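Protocadherin-19 isoform 1 (Danio rerio, PDB 5CO1) mediates calcium-dependent cell adhesion, showing little adhesive activity alone but robust homophilic adhesion in complex with the cadherin cdh2. Local coordinates at residues Ile24-Thr29 against Ala94-Ile99; Val137-Asn142 against Val150-Gln155; Thr188-Asp193 against Pro198-Lys203. One frame throughout, in Å; residues are numbered along the deposited sequence.

Overall arrangement
Contact 1 lies in the cadherin domain nearer the N-terminus, whereas contacts 2 and 3 share the following one; the centre of contact 1 is about 44 Å from that of contact 2 and 45 Å from that of contact 3. Contacts 1 and 2 join opposing sheets of their sandwiches through apolar side chains, with no hydrogen bond. The first is buried; the second lies at the surface. Contact 3, partly buried, is a hairpin within one sheet and relies on backbone hydrogen bonds and a salt bridge. Strands 150-155 and 184-193 are sheet neighbours, so contacts 2 and 3 touch, and both supply ligands to one calcium ion. Contact 1 supplies two ligands to a separate calcium.

Contact 1 of 3, residues Ile24-Thr29 against Ala94-Ile99; sequences IDLNAT and AHCKVI. With CA (calcium ion), chain H.
Leu26 and Val98 meet tip to tip across the interior of the cadherin sandwich, and the leucine can be followed outward atom by atom. Its CB leaves the backbone toward strand 94-103. CG stands anti to the carbonyl carbon (chi1 -64°), and the nearly trans second torsion, chi2 176°, carries CD1 onward to the opposite strand. Leu26 CD1 makes the nearest approaches: Leu26 CD1 lies 4.1 Å from both Val98 CG2 and Cys96 SG, and so sits between two residues whose side chains emerge from the same side of their strand. Leu26 CD2 stands only slightly farther off, 4.2 Å from Val98 CG2.

One further pair extends the apolar seam. Ile24 CG2 approaches Val98 CG1 at 4.1 Å, so the two methyls of the valine are divided between Ile24 and Leu26. All these approaches are at van der Waals range, no hydrogen bond crosses the contact, and the segments bury 162 Å² in total, which marks a modest meeting of side chains.

The backbone of the same leucine serves another purpose. Leu26 O binds a calcium ion at 2.4 Å, and Asp25 OD1 binds it at 2.4 Å, with two waters and the carbonyl oxygen of Thr61 also in the shell. Leu26 thus has its side chain in the apolar interior and its carbonyl oxygen on the metal.

Around the contact, Tyr9 of strand 8-14 touches Ile24, Leu26 and Cys96, while Ile64 of strand 63-66 lies against Ile24 and Leu26. Val82 of strand 77-86 packs on Val98. The contact therefore bridges the two sheets of the domain, one holding strands 22-25 and 63-66, the other strands 8-14, 94-103 and 77-86.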
ATOM      1  N   ILE A  24     -12.435 -13.509  14.941  1.00 52.27           N
ATOM      2  CA  ILE A  24     -13.453 -13.444  15.975  1.00 47.47           C
ATOM      3  C   ILE A  24     -14.073 -14.798  16.278  1.00 48.39           C
ATOM      4  O   ILE A  24     -14.083 -15.688  15.445  1.00 53.44           O
ATOM      5  CB  ILE A  24     -14.526 -12.399  15.608  1.00 51.48           C
ATOM      6  CG1 ILE A  24     -15.507 -12.199  16.746  1.00 52.67           C
ATOM      7  CG2 ILE A  24     -15.266 -12.742  14.313  1.00 53.94           C
ATOM      8  CD1 ILE A  24     -16.308 -10.924  16.611  1.00 50.86           C
ATOM      9  N   ASP A  25     -14.476 -14.979  17.523  1.00 54.20           N
ATOM     10  CA  ASP A  25     -15.178 -16.182  17.976  1.00 55.46           C
ATOM     11  C   ASP A  25     -16.680 -15.834  18.143  1.00 55.95           C
ATOM     12  O   ASP A  25     -17.053 -15.000  18.973  1.00 46.29           O
ATOM     13  CB  ASP A  25     -14.542 -16.651  19.294  1.00 55.33           C
ATOM     14  CG  ASP A  25     -15.171 -17.949  19.870  1.00 67.23           C
ATOM     15  OD1 ASP A  25     -16.126 -18.549  19.305  1.00 61.67           O
ATOM     16  OD2 ASP A  25     -14.705 -18.338  20.965  1.00 73.28           O
ATOM     17  N   LEU A  26     -17.500 -16.315  17.211  1.00 57.32           N
ATOM     18  CA  LEU A  26     -18.909 -15.948  17.189  1.00 56.28           C
ATOM     19  C   LEU A  26     -19.722 -16.881  18.069  1.00 58.92           C
ATOM     20  O   LEU A  26     -19.307 -18.003  18.361  1.00 69.72           O
ATOM     21  CB  LEU A  26     -19.445 -15.962  15.760  1.00 50.31           C
ATOM     22  CG  LEU A  26     -18.854 -14.970  14.774  1.00 50.14           C
ATOM     23  CD1 LEU A  26     -19.443 -15.204  13.405  1.00 51.28           C
ATOM     24  CD2 LEU A  26     -19.121 -13.527  15.162  1.00 57.88           C
ATOM     25  N   ASN A  27     -20.890 -16.411  18.471  1.00 60.02           N
ATOM     26  CA  ASN A  27     -21.775 -17.157  19.347  1.00 62.97           C
ATOM     27  C   ASN A  27     -23.259 -16.875  19.045  1.00 60.98           C
ATOM     28  O   ASN A  27     -23.733 -15.730  19.149  1.00 55.28           O
ATOM     29  CB  ASN A  27     -21.475 -16.780  20.790  1.00 71.09           C
ATOM     30  CG  ASN A  27     -21.655 -17.942  21.740  1.00 94.50           C
ATOM     31  OD1 ASN A  27     -22.745 -18.517  21.849  1.00 95.93           O
ATOM     32  ND2 ASN A  27     -20.580 -18.303  22.439  1.00106.19           N
ATOM     33  N   ALA A  28     -24.009 -17.929  18.739  1.00 61.82           N
ATOM     34  CA  ALA A  28     -25.437 -17.792  18.522  1.00 61.17           C
ATOM     35  C   ALA A  28     -26.289 -18.749  19.353  1.00 66.02           C
ATOM     36  O   ALA A  28     -27.492 -18.834  19.131  1.00 65.14           O
ATOM     37  CB  ALA A  28     -25.747 -17.935  17.048  1.00 61.87           C
ATOM     38  N   THR A  29     -25.693 -19.360  20.379  1.00 74.05           N
ATOM     39  CA  THR A  29     -26.395 -20.285  21.280  1.00 83.34           C
ATOM     40  C   THR A  29     -25.890 -20.095  22.719  1.00 95.43           C
ATOM     41  O   THR A  29     -25.361 -19.039  23.041  1.00 93.58           O
ATOM     42  CB  THR A  29     -26.164 -21.747  20.854  1.00 82.45           C
ATOM     43  OG1 THR A  29     -24.761 -21.998  20.772  1.00 80.96           O
ATOM     44  CG2 THR A  29     -26.779 -22.026  19.497  1.00 84.61           C
ATOM     45  N   ALA A  94     -30.158 -17.992  11.890  1.00 75.17           N
ATOM     46  CA  ALA A  94     -29.729 -16.679  12.358  1.00 62.66           C
ATOM     47  C   ALA A  94     -28.600 -16.194  11.475  1.00 57.61           C
ATOM     48  O   ALA A  94     -27.798 -16.988  11.026  1.00 61.56           O
ATOM     49  CB  ALA A  94     -29.250 -16.773  13.796  1.00 63.20           C
ATOM     50  N   HIS A  95     -28.502 -14.879  11.316  1.00 58.07           N
ATOM     51  CA  HIS A  95     -27.551 -14.229  10.417  1.00 57.46           C
ATOM     52  C   HIS A  95     -26.848 -13.155  11.210  1.00 54.01           C
ATOM     53  O   HIS A  95     -27.451 -12.525  12.073  1.00 54.83           O
ATOM     54  CB  HIS A  95     -28.291 -13.595   9.214  1.00 62.81           C
ATOM     55  CG  HIS A  95     -28.978 -14.609   8.359  1.00 88.57           C
ATOM     56  ND1 HIS A  95     -28.279 -15.458   7.526  1.00100.82           N
ATOM     57  CD2 HIS A  95     -30.244 -15.091   8.399  1.00105.04           C
ATOM     58  CE1 HIS A  95     -29.106 -16.345   7.000  1.00100.22           C
ATOM     59  NE2 HIS A  95     -30.305 -16.147   7.517  1.00113.27           N
ATOM     60  N   CYS A  96     -25.598 -12.887  10.869  1.00 53.29           N
ATOM     61  CA  CYS A  96     -24.949 -11.650  11.267  1.00 50.28           C
ATOM     62  C   CYS A  96     -24.006 -11.214  10.178  1.00 53.16           C
ATOM     63  O   CYS A  96     -23.775 -11.929   9.199  1.00 54.57           O
ATOM     64  CB  CYS A  96     -24.169 -11.834  12.578  1.00 53.63           C
ATOM     65  SG  CYS A  96     -22.755 -12.984  12.499  1.00 50.62           S
ATOM     66  N   LYS A  97     -23.475 -10.019  10.346  1.00 50.35           N
ATOM     67  CA  LYS A  97     -22.497  -9.495   9.434  1.00 52.52           C
ATOM     68  C   LYS A  97     -21.191  -9.361  10.213  1.00 52.62           C
ATOM     69  O   LYS A  97     -21.188  -8.986  11.392  1.00 49.45           O
ATOM     70  CB  LYS A  97     -22.968  -8.141   8.919  1.00 55.08           C
ATOM     71  CG  LYS A  97     -22.084  -7.526   7.848  1.00 67.80           C
ATOM     72  CD  LYS A  97     -22.683  -6.237   7.263  1.00 82.55           C
ATOM     73  CE  LYS A  97     -24.092  -6.430   6.695  1.00 89.63           C
ATOM     74  NZ  LYS A  97     -24.180  -7.557   5.715  1.00 92.27           N
ATOM     75  N   VAL A  98     -20.090  -9.761   9.592  1.00 54.80           N
ATOM     76  CA  VAL A  98     -18.759  -9.520  10.174  1.00 55.86           C
ATOM     77  C   VAL A  98     -17.913  -8.678   9.230  1.00 52.03           C
ATOM     78  O   VAL A  98     -17.656  -9.087   8.089  1.00 47.19           O
ATOM     79  CB  VAL A  98     -18.020 -10.832  10.464  1.00 56.83           C
ATOM     80  CG1 VAL A  98     -16.705 -10.533  11.148  1.00 56.22           C
ATOM     81  CG2 VAL A  98     -18.885 -11.723  11.340  1.00 56.48           C
ATOM     82  N   ILE A  99     -17.576  -7.475   9.687  1.00 44.90           N
ATOM     83  CA  ILE A  99     -16.773  -6.561   8.927  1.00 51.84           C
ATOM     84  C   ILE A  99     -15.321  -6.595   9.424  1.00 54.67           C
ATOM     85  O   ILE A  99     -15.044  -6.342  10.587  1.00 49.41           O
ATOM     86  CB  ILE A  99     -17.319  -5.142   9.039  1.00 59.39           C
ATOM     87  CG1 ILE A  99     -18.696  -5.054   8.391  1.00 65.03           C
ATOM     88  CG2 ILE A  99     -16.391  -4.135   8.372  1.00 58.89           C
ATOM     89  CD1 ILE A  99     -19.565  -3.992   9.050  1.00 69.44           C
TER
HETATM   90 CA    CA H1004     -18.179 -19.751  19.607  1.00 69.75          CA
HETATM   91  O   HOH W   1     -18.345 -18.449  21.188  1.00 80.71           O
HETATM   92  O   HOH W   2     -20.293 -20.756  19.656  1.00 67.16           O

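Contact 2 of 3, residues Val137-Asn142 against Val150-Gln155. With CA (calcium ion), chain G.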
ATOM      1  N   VAL A 137      10.326  14.683 -11.438  1.00 77.33           N
ATOM      2  CA  VAL A 137      10.237  13.444 -10.656  1.00 78.32           C
ATOM      3  C   VAL A 137       8.947  13.356  -9.855  1.00 72.69           C
ATOM      4  O   VAL A 137       8.468  14.344  -9.268  1.00 66.36           O
ATOM      5  CB  VAL A 137      11.449  13.215  -9.726  1.00 79.61           C
ATOM      6  CG1 VAL A 137      12.748  13.574 -10.440  1.00 76.89           C
ATOM      7  CG2 VAL A 137      11.300  14.000  -8.436  1.00 81.73           C
ATOM      8  N   ARG A 138       8.357  12.170  -9.905  1.00 73.18           N
ATOM      9  CA  ARG A 138       7.211  11.825  -9.071  1.00 83.40           C
ATOM     10  C   ARG A 138       7.577  10.647  -8.156  1.00 81.35           C
ATOM     11  O   ARG A 138       8.066   9.612  -8.624  1.00 74.42           O
ATOM     12  CB  ARG A 138       6.052  11.437  -9.979  1.00 91.62           C
ATOM     13  CG  ARG A 138       4.784  11.039  -9.260  1.00 97.08           C
ATOM     14  CD  ARG A 138       3.581  11.562 -10.017  1.00 98.56           C
ATOM     15  NE  ARG A 138       3.235  12.918  -9.594  1.00 95.48           N
ATOM     16  CZ  ARG A 138       2.572  13.788 -10.347  1.00 85.42           C
ATOM     17  NH1 ARG A 138       2.243  14.979  -9.857  1.00 81.29           N
ATOM     18  NH2 ARG A 138       2.244  13.466 -11.588  1.00 84.11           N
ATOM     19  N   VAL A 139       7.385  10.814  -6.849  1.00 82.75           N
ATOM     20  CA  VAL A 139       7.626   9.710  -5.906  1.00 81.73           C
ATOM     21  C   VAL A 139       6.311   9.239  -5.326  1.00 73.32           C
ATOM     22  O   VAL A 139       5.500  10.032  -4.860  1.00 66.28           O
ATOM     23  CB  VAL A 139       8.599  10.072  -4.761  1.00 84.28           C
ATOM     24  CG1 VAL A 139      10.012  10.225  -5.293  1.00 85.80           C
ATOM     25  CG2 VAL A 139       8.160  11.341  -4.031  1.00 91.46           C
ATOM     26  N   SER A 140       6.087   7.942  -5.403  1.00 68.69           N
ATOM     27  CA  SER A 140       4.868   7.370  -4.893  1.00 72.81           C
ATOM     28  C   SER A 140       5.152   6.289  -3.842  1.00 70.02           C
ATOM     29  O   SER A 140       6.263   5.789  -3.721  1.00 63.68           O
ATOM     30  CB  SER A 140       4.081   6.773  -6.043  1.00 75.27           C
ATOM     31  OG  SER A 140       4.946   6.005  -6.853  1.00 82.09           O
ATOM     32  N   ASP A 141       4.117   5.967  -3.079  1.00 67.28           N
ATOM     33  CA  ASP A 141       4.141   4.903  -2.114  1.00 62.80           C
ATOM     34  C   ASP A 141       2.731   4.309  -2.118  1.00 56.29           C
ATOM     35  O   ASP A 141       1.748   5.010  -1.855  1.00 56.26           O
ATOM     36  CB  ASP A 141       4.500   5.481  -0.726  1.00 65.63           C
ATOM     37  CG  ASP A 141       5.056   4.431   0.243  1.00 66.13           C
ATOM     38  OD1 ASP A 141       4.337   3.467   0.565  1.00 72.78           O
ATOM     39  OD2 ASP A 141       6.176   4.614   0.764  1.00 65.23           O
ATOM     40  N   ASN A 142       2.645   3.010  -2.350  1.00 53.55           N
ATOM     41  CA  ASN A 142       1.377   2.309  -2.284  1.00 59.14           C
ATOM     42  C   ASN A 142       0.718   2.218  -0.905  1.00 56.11           C
ATOM     43  O   ASN A 142      -0.388   1.721  -0.824  1.00 58.68           O
ATOM     44  CB  ASN A 142       1.519   0.885  -2.841  1.00 65.81           C
ATOM     45  CG  ASN A 142       2.113   0.859  -4.236  1.00 70.60           C
ATOM     46  OD1 ASN A 142       1.688   1.598  -5.115  1.00 80.58           O
ATOM     47  ND2 ASN A 142       3.150   0.056  -4.421  1.00 76.42           N
ATOM     48  N   VAL A 150       5.768  10.709   1.405  1.00 61.70           N
ATOM     49  CA  VAL A 150       7.136  10.527   0.976  1.00 61.13           C
ATOM     50  C   VAL A 150       7.845  11.858   0.867  1.00 57.69           C
ATOM     51  O   VAL A 150       7.216  12.875   0.765  1.00 60.73           O
ATOM     52  CB  VAL A 150       7.144   9.866  -0.400  1.00 64.87           C
ATOM     53  CG1 VAL A 150       8.538   9.860  -1.006  1.00 66.41           C
ATOM     54  CG2 VAL A 150       6.602   8.461  -0.267  1.00 65.82           C
ATOM     55  N   GLN A 151       9.164  11.833   0.847  1.00 64.38           N
ATOM     56  CA  GLN A 151       9.979  13.040   0.895  1.00 60.85           C
ATOM     57  C   GLN A 151      11.314  12.699   0.281  1.00 52.98           C
ATOM     58  O   GLN A 151      11.799  11.611   0.438  1.00 53.52           O
ATOM     59  CB  GLN A 151      10.176  13.445   2.347  1.00 64.57           C
ATOM     60  CG  GLN A 151      10.775  14.813   2.513  1.00 70.80           C
ATOM     61  CD  GLN A 151      10.348  15.474   3.807  1.00 84.46           C
ATOM     62  OE1 GLN A 151       9.942  14.809   4.777  1.00 78.92           O
ATOM     63  NE2 GLN A 151      10.413  16.804   3.824  1.00 87.78           N
ATOM     64  N   CYS A 152      11.887  13.584  -0.491  1.00 59.60           N
ATOM     65  CA  CYS A 152      13.097  13.211  -1.198  1.00 67.24           C
ATOM     66  C   CYS A 152      13.998  14.395  -1.447  1.00 64.33           C
ATOM     67  O   CYS A 152      13.776  15.482  -0.928  1.00 70.88           O
ATOM     68  CB  CYS A 152      12.761  12.471  -2.498  1.00 71.02           C
ATOM     69  SG  CYS A 152      11.894  13.462  -3.721  1.00 78.44           S
ATOM     70  N   ARG A 153      15.103  14.124  -2.113  1.00 64.36           N
ATOM     71  CA  ARG A 153      16.335  14.809  -1.843  1.00 65.73           C
ATOM     72  C   ARG A 153      17.360  14.321  -2.832  1.00 64.38           C
ATOM     73  O   ARG A 153      17.541  13.119  -3.018  1.00 59.51           O
ATOM     74  CB  ARG A 153      16.814  14.457  -0.445  1.00 77.40           C
ATOM     75  CG  ARG A 153      17.611  15.543   0.238  1.00 78.48           C
ATOM     76  CD  ARG A 153      18.465  14.927   1.320  1.00 71.60           C
ATOM     77  NE  ARG A 153      19.814  14.729   0.845  1.00 73.44           N
ATOM     78  CZ  ARG A 153      20.835  14.408   1.621  1.00 74.37           C
ATOM     79  NH1 ARG A 153      20.648  14.168   2.909  1.00 70.78           N
ATOM     80  NH2 ARG A 153      22.049  14.308   1.096  1.00 82.51           N
ATOM     81  N   LEU A 154      18.043  15.277  -3.436  1.00 75.29           N
ATOM     82  CA  LEU A 154      19.113  15.014  -4.383  1.00 77.86           C
ATOM     83  C   LEU A 154      20.404  14.851  -3.600  1.00 79.28           C
ATOM     84  O   LEU A 154      20.630  15.552  -2.607  1.00 75.47           O
ATOM     85  CB  LEU A 154      19.217  16.212  -5.325  1.00 78.89           C
ATOM     86  CG  LEU A 154      19.862  16.087  -6.695  1.00 78.23           C
ATOM     87  CD1 LEU A 154      19.465  14.833  -7.454  1.00 73.66           C
ATOM     88  CD2 LEU A 154      19.454  17.329  -7.464  1.00 87.24           C
ATOM     89  N   GLN A 155      21.220  13.889  -4.011  1.00 87.38           N
ATOM     90  CA  GLN A 155      22.445  13.564  -3.281  1.00 96.74           C
ATOM     91  C   GLN A 155      23.648  13.687  -4.188  1.00 94.89           C
ATOM     92  O   GLN A 155      23.515  13.755  -5.413  1.00 98.66           O
ATOM     93  CB  GLN A 155      22.379  12.144  -2.709  1.00 99.74           C
ATOM     94  CG  GLN A 155      22.393  12.076  -1.196  1.00 98.03           C
ATOM     95  CD  GLN A 155      22.387  10.652  -0.697  1.00 99.71           C
ATOM     96  OE1 GLN A 155      22.016   9.739  -1.435  1.00 94.32           O
ATOM     97  NE2 GLN A 155      22.801  10.447   0.561  1.00 91.58           N
TER
HETATM   98 CA    CA G1003       5.621   3.136   2.562  1.00 53.61          CA
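Val139 packs on Val150, CG2 of the first against CG1 of the second. The two side chains cross at a slant, and each valine uses its second methyl on a different neighbour. Val139 CG1 reaches Cys152 SG at 4.1 Å. Val150 CG2, anti to its carbonyl carbon while CG1 is anti to the backbone N (chi1 170°), lies 3.7 Å from Asp141 CB.

Beyond this first shell, Ile112 touches Val139 and Pro110 touches both Asp141 and Val150. The strand axes approach to 7.5 Å at an angle of 141°, a separation too wide for backbone pairing, which agrees with the absence of hydrogen bonds across the contact. Strand 150-155 is held within its own sheet, where Gln151 and Arg153 hydrogen-bond through the backbone to Glu192 and Leu190 of strand 184-193.

Asp141 joins the apolar contact to the metal site. Asp141 OD1 and Asp141 OD2 both bind the calcium ion at 2.4 Å, and Asn106, Asn108, Asp143, Asn147 and Asp193 complete the coordination. With CB against a valine methyl and both oxygens on the ion, the aspartate has an apolar side and an ionic end; the bidentate grip restricts carboxylate rotation, and the cation probably stabilises its negative charge.

Contact 3 of 3, residues Thr188-Asp193 against Pro198-Lys203; sequences TILAED and PLRSSK. With CA (calcium ion), chain G.
Ile189 pairs with Lys203 and Ala191 with Ser201 in the tight part of this antiparallel hairpin, all on one face of the sheet. Each is a hydrogen-bonded pair with two backbone bonds; Ala191 N to Ser201 O, at 2.8 Å and 170°, is the straightest of the four. Ile112 covers Ile189, Ala191 and Lys203 from the opposing sheet.

The other face, carrying Leu190, Glu192, Arg200 and Ser202, is more exposed. There Leu190 and Ser202 form a non-hydrogen-bonded pair, CA atoms 4.5 Å apart. Arg200 NH2 gives Glu192 OE1 a salt-bridging hydrogen bond of 3.0 Å. The oxygen lies at the guanidinium edge, near its plane, whereas Arg200 NH2 stands above the carboxylate plane; the two planes are nearly perpendicular (89°). A bend at chi3 (69°) turns the Arg200 guanidinium toward Glu192, and Leu190 CD2 lies obliquely to it, 3.8 Å from Arg200 NH1.

Toward the turn, Asp193 N bonds to Leu199 O at 3.2 Å, and Leu199 N returns a bond to Asp193 OD1 at 3.3 Å. Asp193 OD1 also accepts from Gly195 N, while Asp193 OD2 binds the calcium ion at 2.6 Å. The turn and calcium site thus share one side chain, probably linking their order.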
ATOM      1  N   THR A 188      21.797  10.975  -7.942  1.00 82.57           N
ATOM      2  CA  THR A 188      21.080  10.028  -7.101  1.00 83.31           C
ATOM      3  C   THR A 188      19.960  10.754  -6.396  1.00 68.49           C
ATOM      4  O   THR A 188      20.174  11.749  -5.702  1.00 62.00           O
ATOM      5  CB  THR A 188      22.001   9.383  -6.045  1.00 94.14           C
ATOM      6  OG1 THR A 188      22.608  10.416  -5.262  1.00118.84           O
ATOM      7  CG2 THR A 188      23.103   8.554  -6.702  1.00 90.43           C
ATOM      8  N   ILE A 189      18.761  10.218  -6.528  1.00 65.29           N
ATOM      9  CA  ILE A 189      17.673  10.649  -5.670  1.00 66.40           C
ATOM     10  C   ILE A 189      17.414   9.653  -4.551  1.00 64.35           C
ATOM     11  O   ILE A 189      17.148   8.485  -4.809  1.00 59.53           O
ATOM     12  CB  ILE A 189      16.401  10.838  -6.482  1.00 66.00           C
ATOM     13  CG1 ILE A 189      16.775  11.645  -7.740  1.00 65.48           C
ATOM     14  CG2 ILE A 189      15.330  11.455  -5.592  1.00 64.21           C
ATOM     15  CD1 ILE A 189      15.706  12.543  -8.309  1.00 66.35           C
ATOM     16  N   LEU A 190      17.423  10.161  -3.320  1.00 63.72           N
ATOM     17  CA  LEU A 190      17.084   9.384  -2.121  1.00 60.49           C
ATOM     18  C   LEU A 190      15.699   9.766  -1.639  1.00 53.63           C
ATOM     19  O   LEU A 190      15.424  10.939  -1.447  1.00 58.00           O
ATOM     20  CB  LEU A 190      18.109   9.703  -1.033  1.00 66.60           C
ATOM     21  CG  LEU A 190      17.965   9.096   0.355  1.00 77.11           C
ATOM     22  CD1 LEU A 190      18.065   7.573   0.329  1.00 81.13           C
ATOM     23  CD2 LEU A 190      19.031   9.700   1.254  1.00 82.56           C
ATOM     24  N   ALA A 191      14.853   8.777  -1.375  1.00 53.00           N
ATOM     25  CA  ALA A 191      13.492   9.018  -0.894  1.00 51.07           C
ATOM     26  C   ALA A 191      13.161   8.275   0.423  1.00 50.89           C
ATOM     27  O   ALA A 191      13.537   7.138   0.595  1.00 47.99           O
ATOM     28  CB  ALA A 191      12.497   8.611  -1.978  1.00 52.93           C
ATOM     29  N   GLU A 192      12.326   8.876   1.268  1.00 51.90           N
ATOM     30  CA  GLU A 192      11.969   8.289   2.539  1.00 54.06           C
ATOM     31  C   GLU A 192      10.511   8.588   2.859  1.00 53.07           C
ATOM     32  O   GLU A 192      10.066   9.741   2.818  1.00 49.69           O
ATOM     33  CB  GLU A 192      12.888   8.795   3.671  1.00 59.69           C
ATOM     34  CG  GLU A 192      12.774   8.033   5.007  1.00 65.05           C
ATOM     35  CD  GLU A 192      13.840   8.412   6.060  1.00 72.79           C
ATOM     36  OE1 GLU A 192      14.342   7.512   6.795  1.00 75.70           O
ATOM     37  OE2 GLU A 192      14.192   9.609   6.170  1.00 88.61           O
ATOM     38  N   ASP A 193       9.805   7.536   3.271  1.00 50.91           N
ATOM     39  CA  ASP A 193       8.437   7.647   3.688  1.00 51.47           C
ATOM     40  C   ASP A 193       8.411   7.876   5.172  1.00 52.91           C
ATOM     41  O   ASP A 193       9.453   7.977   5.780  1.00 66.23           O
ATOM     42  CB  ASP A 193       7.657   6.401   3.287  1.00 55.85           C
ATOM     43  CG  ASP A 193       7.961   5.205   4.157  1.00 55.99           C
ATOM     44  OD1 ASP A 193       8.267   5.419   5.360  1.00 56.35           O
ATOM     45  OD2 ASP A 193       7.807   4.060   3.649  1.00 48.77           O
ATOM     46  N   PRO A 198      10.545   3.677   9.018  1.00 70.13           N
ATOM     47  CA  PRO A 198      10.699   4.347   7.727  1.00 64.92           C
ATOM     48  C   PRO A 198      11.377   3.444   6.737  1.00 61.63           C
ATOM     49  O   PRO A 198      12.262   2.702   7.123  1.00 76.32           O
ATOM     50  CB  PRO A 198      11.611   5.518   8.053  1.00 63.93           C
ATOM     51  CG  PRO A 198      11.256   5.860   9.452  1.00 68.14           C
ATOM     52  CD  PRO A 198      10.998   4.543  10.123  1.00 68.33           C
ATOM     53  N   LEU A 199      10.823   3.365   5.533  1.00 56.64           N
ATOM     54  CA  LEU A 199      11.441   2.657   4.446  1.00 52.44           C
ATOM     55  C   LEU A 199      11.959   3.673   3.444  1.00 52.07           C
ATOM     56  O   LEU A 199      11.442   4.778   3.304  1.00 47.02           O
ATOM     57  CB  LEU A 199      10.428   1.760   3.751  1.00 55.46           C
ATOM     58  CG  LEU A 199       9.920   0.518   4.471  1.00 56.59           C
ATOM     59  CD1 LEU A 199       8.756  -0.084   3.684  1.00 59.47           C
ATOM     60  CD2 LEU A 199      11.011  -0.508   4.655  1.00 50.34           C
ATOM     61  N   ARG A 200      12.996   3.299   2.731  1.00 53.03           N
ATOM     62  CA  ARG A 200      13.634   4.265   1.904  1.00 55.13           C
ATOM     63  C   ARG A 200      14.219   3.615   0.667  1.00 56.15           C
ATOM     64  O   ARG A 200      14.234   2.407   0.532  1.00 58.59           O
ATOM     65  CB  ARG A 200      14.647   5.102   2.706  1.00 54.37           C
ATOM     66  CG  ARG A 200      15.816   4.349   3.290  1.00 53.19           C
ATOM     67  CD  ARG A 200      17.006   5.248   3.606  1.00 55.01           C
ATOM     68  NE  ARG A 200      16.771   6.176   4.721  1.00 57.21           N
ATOM     69  CZ  ARG A 200      17.565   7.200   5.039  1.00 60.42           C
ATOM     70  NH1 ARG A 200      18.668   7.453   4.352  1.00 64.60           N
ATOM     71  NH2 ARG A 200      17.231   8.030   6.012  1.00 66.21           N
ATOM     72  N   SER A 201      14.394   4.432  -0.346  1.00 59.25           N
ATOM     73  CA  SER A 201      14.536   3.936  -1.677  1.00 64.73           C
ATOM     74  C   SER A 201      15.413   4.933  -2.391  1.00 62.46           C
ATOM     75  O   SER A 201      15.505   6.096  -1.990  1.00 58.17           O
ATOM     76  CB  SER A 201      13.162   3.832  -2.335  1.00 70.34           C
ATOM     77  OG  SER A 201      13.290   3.740  -3.735  1.00 74.22           O
ATOM     78  N   SER A 202      16.107   4.481  -3.411  1.00 60.36           N
ATOM     79  CA  SER A 202      16.891   5.415  -4.169  1.00 69.76           C
ATOM     80  C   SER A 202      17.113   5.012  -5.625  1.00 74.52           C
ATOM     81  O   SER A 202      17.010   3.839  -5.981  1.00 75.80           O
ATOM     82  CB  SER A 202      18.192   5.760  -3.426  1.00 70.67           C
ATOM     83  OG  SER A 202      19.077   4.673  -3.369  1.00 73.75           O
ATOM     84  N   LYS A 203      17.217   6.035  -6.475  1.00 80.57           N
ATOM     85  CA  LYS A 203      17.302   5.868  -7.922  1.00 82.87           C
ATOM     86  C   LYS A 203      18.476   6.682  -8.415  1.00 74.64           C
ATOM     87  O   LYS A 203      18.590   7.870  -8.112  1.00 59.89           O
ATOM     88  CB  LYS A 203      16.022   6.362  -8.601  1.00 92.63           C
ATOM     89  CG  LYS A 203      16.047   6.268 -10.119  1.00105.83           C
ATOM     90  CD  LYS A 203      14.647   6.082 -10.688  1.00112.98           C
ATOM     91  CE  LYS A 203      14.471   6.779 -12.033  1.00118.79           C
ATOM     92  NZ  LYS A 203      15.149   6.054 -13.139  1.00124.03           N
TER
HETATM   93 CA    CA G1003       5.621   3.136   2.562  1.00 53.61          CA